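Local coordinates for protein Sb(v)-as(v) reductase (Leishmania major, PDB 2J6P) that probably reduces arsenate and antimonate, As(V) and Sb(V), using a rhodanese-like fold related to that of the CDC25 phosphatases, at residues T52-M55 / Y56-L59; A60-L63 / F64-K68. One frame throughout, in Å; residues are numbered along the deposited sequence.

Interaction 1. Residues T52-M55 / Y56-L59; sequences TEEM and YEKL. With SO4 (sulfate ion), chain T.
K58 reaches back one turn to E54 at the start of helix 53-65. Its CB and CG lie over the E54 carbonyl, CG 3.4 Å from E54 O, the same oxygen that accepts the K58 backbone N-H at 2.8 Å. CD continues outward past this oxygen, and CE comes within 3.1 Å of E54 OE2. NZ, swung aside by the bend at chi4 (-139°), stays 3.8 Å from E54 OE2, a long salt bridge, and a water that donates to OE2 and accepts from NZ closes the gap. E54 meets the lysine with an extended chain, and its L91 neighbour on the second subunit also packs on K58. On the next face E53 and E57 bring two carboxylates together, their planes 24° apart and E53 OE1 only 3.7 Å from E57 OE2. A water lies within hydrogen-bonding distance of E53 OE1 and E57 OE1, while K95 of helix 81-96 forms a salt bridge with E57 and a weak, long ion pair with E53. Y56 turns inward, its CD1 3.3 Å from T52 O and its hydroxyl bonded to R88, as suits a buried ring with a polar end. At the helix's N-terminal end T52 makes no side-chain capping bond, and the E53 N-H donates to sulfate O1 at 2.7 Å. First-turn acidic side chains probably suit the helix dipole, while K95 likely eases the E53-E57 repulsion and K58 offsets E54.

Interaction 2. Residues A60-L63 / F64-K68; sequences AKTL and FEEKK
K61 and E65, one turn apart near the end of helix 53-65, form a salt bridge in which K61 NZ donates to E65 OE2 at 3.0 Å. The ammonium approaches on the syn side, 31° out of the carboxylate plane. K61 starts with CG anti to the backbone N (chi1 177°) and then bends at chi3 and chi4, which brings NZ over to the extended E65. A second ion pair joins K68 NZ to E66 OE1 at 3.0 Å, beyond the helix end. There the backbone closes in a Schellman motif: K67 adopts positive phi (69°), its N-H bonds to F64 O, and K68 N donates to L63 O at 3.0 Å. Further out, E66 lies alongside T62, its OE2 3.3 Å from the T62 methyl CG2. L63, like A60, is buried: its CB lies 4.1 Å from K68 CB, and its side chain also packs on F89 and P101. The F64 ring stacks with Y98. Long charged chains suit this exposed surface because their aliphatic parts cover the backbone while their ends pair; at the C-terminal end of the helix, K61 and K68 probably offset E65 and E66, whose charges would otherwise sit poorly against its dipole.

How the interactions relate
The two contacts take up the start of helix 53-65 with its N-cap residue, and its end with the loop that follows; their centres are about 12 Å apart, and L59 passes directly into A60. T62 ties them together by bonding its hydroxyl to the K58 carbonyl. Both lean on helix 81-96: F89 touches L59 of interaction 1 and A60 and L63 of interaction 2. In rhodanese and CDC25 relatives the loop between the strand and helix equivalent to 70-74 and 81-96 carries the catalytic cysteine, so both contacts probably pack on the helix that follows the active-site loop. They differ in surroundings. The 52-59 end packs on the second subunit, whose K84 and R88 also hold the sulfate, probably from the crystallisation liquor, whereas no other chain of the assembly touches 60-68.

Interaction 1. Residues T52-M55 / Y56-L59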
# COMPACT_ATOMS: atom_id res chain seq x y z
N THR A 52 11.55 4.20 -15.66
CA THR A 52 12.41 3.08 -15.94
C THR A 52 13.84 3.56 -15.78
O THR A 52 14.06 4.73 -15.61
CB THR A 52 12.23 2.52 -17.33
OG1 THR A 52 12.58 3.61 -18.25
CG2 THR A 52 10.70 2.14 -17.59
N GLU A 53 14.80 2.63 -15.79
CA GLU A 53 16.16 2.90 -15.45
C GLU A 53 16.78 4.03 -16.28
O GLU A 53 17.46 4.88 -15.73
CB GLU A 53 16.91 1.56 -15.71
CG GLU A 53 18.39 1.64 -15.55
CD GLU A 53 19.12 0.34 -16.10
OE1 GLU A 53 19.30 0.21 -17.39
OE2 GLU A 53 19.51 -0.53 -15.22
N GLU A 54 16.62 4.02 -17.64
CA GLU A 54 17.21 5.07 -18.49
C GLU A 54 16.67 6.42 -18.14
O GLU A 54 17.35 7.48 -18.32
CB GLU A 54 16.95 4.76 -19.96
CG GLU A 54 17.89 5.57 -20.87
CD GLU A 54 17.65 5.33 -22.42
OE1 GLU A 54 17.16 4.22 -22.83
OE2 GLU A 54 17.96 6.30 -23.23
N MET A 55 15.43 6.45 -17.60
CA MET A 55 14.84 7.75 -17.30
C MET A 55 15.65 8.38 -16.13
O MET A 55 15.81 9.57 -16.07
CB MET A 55 13.36 7.46 -16.93
CG MET A 55 12.55 7.17 -18.36
SD MET A 55 10.81 6.75 -17.88
CE MET A 55 10.24 8.34 -17.34
N TYR A 56 16.02 7.58 -15.12
CA TYR A 56 16.81 8.11 -13.98
C TYR A 56 18.24 8.49 -14.46
O TYR A 56 18.75 9.40 -13.98
CB TYR A 56 16.99 7.01 -12.90
CG TYR A 56 15.66 6.77 -12.14
CD1 TYR A 56 14.82 5.74 -12.55
CD2 TYR A 56 15.19 7.68 -11.20
CE1 TYR A 56 13.57 5.55 -11.92
CE2 TYR A 56 14.00 7.50 -10.52
CZ TYR A 56 13.15 6.43 -10.93
OH TYR A 56 11.93 6.14 -10.34
N GLU A 57 18.79 7.77 -15.42
CA GLU A 57 20.11 8.07 -16.05
C GLU A 57 20.06 9.38 -16.74
O GLU A 57 20.92 10.27 -16.46
CB GLU A 57 20.50 6.96 -17.03
CG GLU A 57 20.89 5.79 -16.20
CD GLU A 57 21.08 4.50 -17.06
OE1 GLU A 57 21.16 4.63 -18.28
OE2 GLU A 57 21.08 3.39 -16.52
N LYS A 58 18.97 9.63 -17.47
CA LYS A 58 18.89 10.91 -18.20
C LYS A 58 18.62 12.01 -17.18
O LYS A 58 19.12 13.14 -17.33
CB LYS A 58 17.72 10.90 -19.21
CG LYS A 58 18.01 10.05 -20.38
CD LYS A 58 16.80 9.72 -21.37
CE LYS A 58 17.39 9.27 -22.69
NZ LYS A 58 16.66 9.81 -23.88
N LEU A 59 17.84 11.71 -16.11
CA LEU A 59 17.71 12.81 -15.13
C LEU A 59 19.09 13.15 -14.46
O LEU A 59 19.39 14.32 -14.20
CB LEU A 59 16.74 12.41 -13.98
CG LEU A 59 16.46 13.52 -12.97
CD1 LEU A 59 15.78 14.89 -13.56
CD2 LEU A 59 15.47 12.89 -11.84
S SO4 T . 13.24 -0.84 -15.09
O1 SO4 T . 14.31 -0.06 -15.62
O2 SO4 T . 13.36 -2.28 -15.04
O3 SO4 T . 12.38 -0.70 -16.21
O4 SO4 T . 12.61 -0.34 -13.82
O HOH W 1 20.04 1.97 -18.99
O HOH W 2 16.83 7.12 -25.52

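Interaction 2. Residues A60-L63 / F64-K68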
# COMPACT_ATOMS: atom_id res chain seq x y z
N ALA A 60 19.86 12.10 -14.12
CA ALA A 60 21.17 12.29 -13.48
C ALA A 60 22.01 13.15 -14.40
O ALA A 60 22.64 14.08 -13.92
CB ALA A 60 21.85 10.88 -13.23
N LYS A 61 22.08 12.85 -15.71
CA LYS A 61 22.97 13.68 -16.56
C LYS A 61 22.41 15.10 -16.62
O LYS A 61 23.14 16.09 -16.53
CB LYS A 61 22.95 13.07 -17.98
CG LYS A 61 23.78 13.85 -19.08
CD LYS A 61 23.75 13.03 -20.36
CE LYS A 61 25.01 13.17 -21.28
NZ LYS A 61 24.82 14.44 -21.92
N THR A 62 21.07 15.24 -16.74
CA THR A 62 20.48 16.59 -16.87
C THR A 62 20.75 17.40 -15.66
O THR A 62 21.15 18.57 -15.75
CB THR A 62 18.95 16.51 -17.09
OG1 THR A 62 18.76 15.90 -18.37
CG2 THR A 62 18.32 17.92 -17.21
N LEU A 63 20.57 16.80 -14.49
CA LEU A 63 20.81 17.61 -13.30
C LEU A 63 22.28 17.97 -13.11
O LEU A 63 22.61 19.01 -12.54
CB LEU A 63 20.22 17.00 -12.01
CG LEU A 63 18.64 16.79 -12.16
CD1 LEU A 63 18.18 16.10 -10.84
CD2 LEU A 63 17.74 18.09 -12.44
N PHE A 64 23.15 17.00 -13.41
CA PHE A 64 24.54 17.27 -13.34
C PHE A 64 24.91 18.49 -14.27
O PHE A 64 25.60 19.42 -13.88
CB PHE A 64 25.36 16.09 -13.88
CG PHE A 64 26.81 16.38 -13.81
CD1 PHE A 64 27.45 16.37 -12.55
CD2 PHE A 64 27.55 16.66 -14.97
CE1 PHE A 64 28.88 16.61 -12.48
CE2 PHE A 64 28.91 16.97 -14.91
CZ PHE A 64 29.58 16.94 -13.61
N GLU A 65 24.41 18.44 -15.49
CA GLU A 65 24.74 19.45 -16.44
C GLU A 65 24.12 20.76 -16.09
O GLU A 65 24.73 21.81 -16.39
CB GLU A 65 24.34 18.98 -17.86
CG GLU A 65 25.36 17.88 -18.27
CD GLU A 65 25.19 17.36 -19.72
OE1 GLU A 65 24.11 17.70 -20.33
OE2 GLU A 65 26.10 16.56 -20.19
N GLU A 66 22.96 20.76 -15.43
CA GLU A 66 22.40 22.00 -14.95
C GLU A 66 23.07 22.50 -13.70
O GLU A 66 22.63 23.53 -13.11
CB GLU A 66 20.89 21.91 -14.65
CG GLU A 66 20.11 21.77 -15.97
CD GLU A 66 18.67 21.42 -15.71
OE1 GLU A 66 18.31 21.40 -14.52
OE2 GLU A 66 17.92 21.15 -16.66
N LYS A 67 24.12 21.81 -13.25
CA LYS A 67 24.83 22.29 -12.03
C LYS A 67 24.04 22.18 -10.73
O LYS A 67 24.40 22.90 -9.74
CB LYS A 67 25.31 23.75 -12.13
CG LYS A 67 26.11 24.09 -13.38
CD LYS A 67 27.35 23.13 -13.42
CE LYS A 67 28.69 23.86 -13.95
NZ LYS A 67 29.01 23.49 -15.39
N LYS A 68 23.04 21.28 -10.66
CA LYS A 68 22.27 21.15 -9.43
C LYS A 68 23.21 20.58 -8.40
O LYS A 68 24.03 19.65 -8.72
CB LYS A 68 20.97 20.30 -9.69
CG LYS A 68 19.86 21.15 -10.61
CD LYS A 68 19.40 22.43 -9.95
CE LYS A 68 18.10 23.30 -10.59
NZ LYS A 68 18.38 22.74 -11.81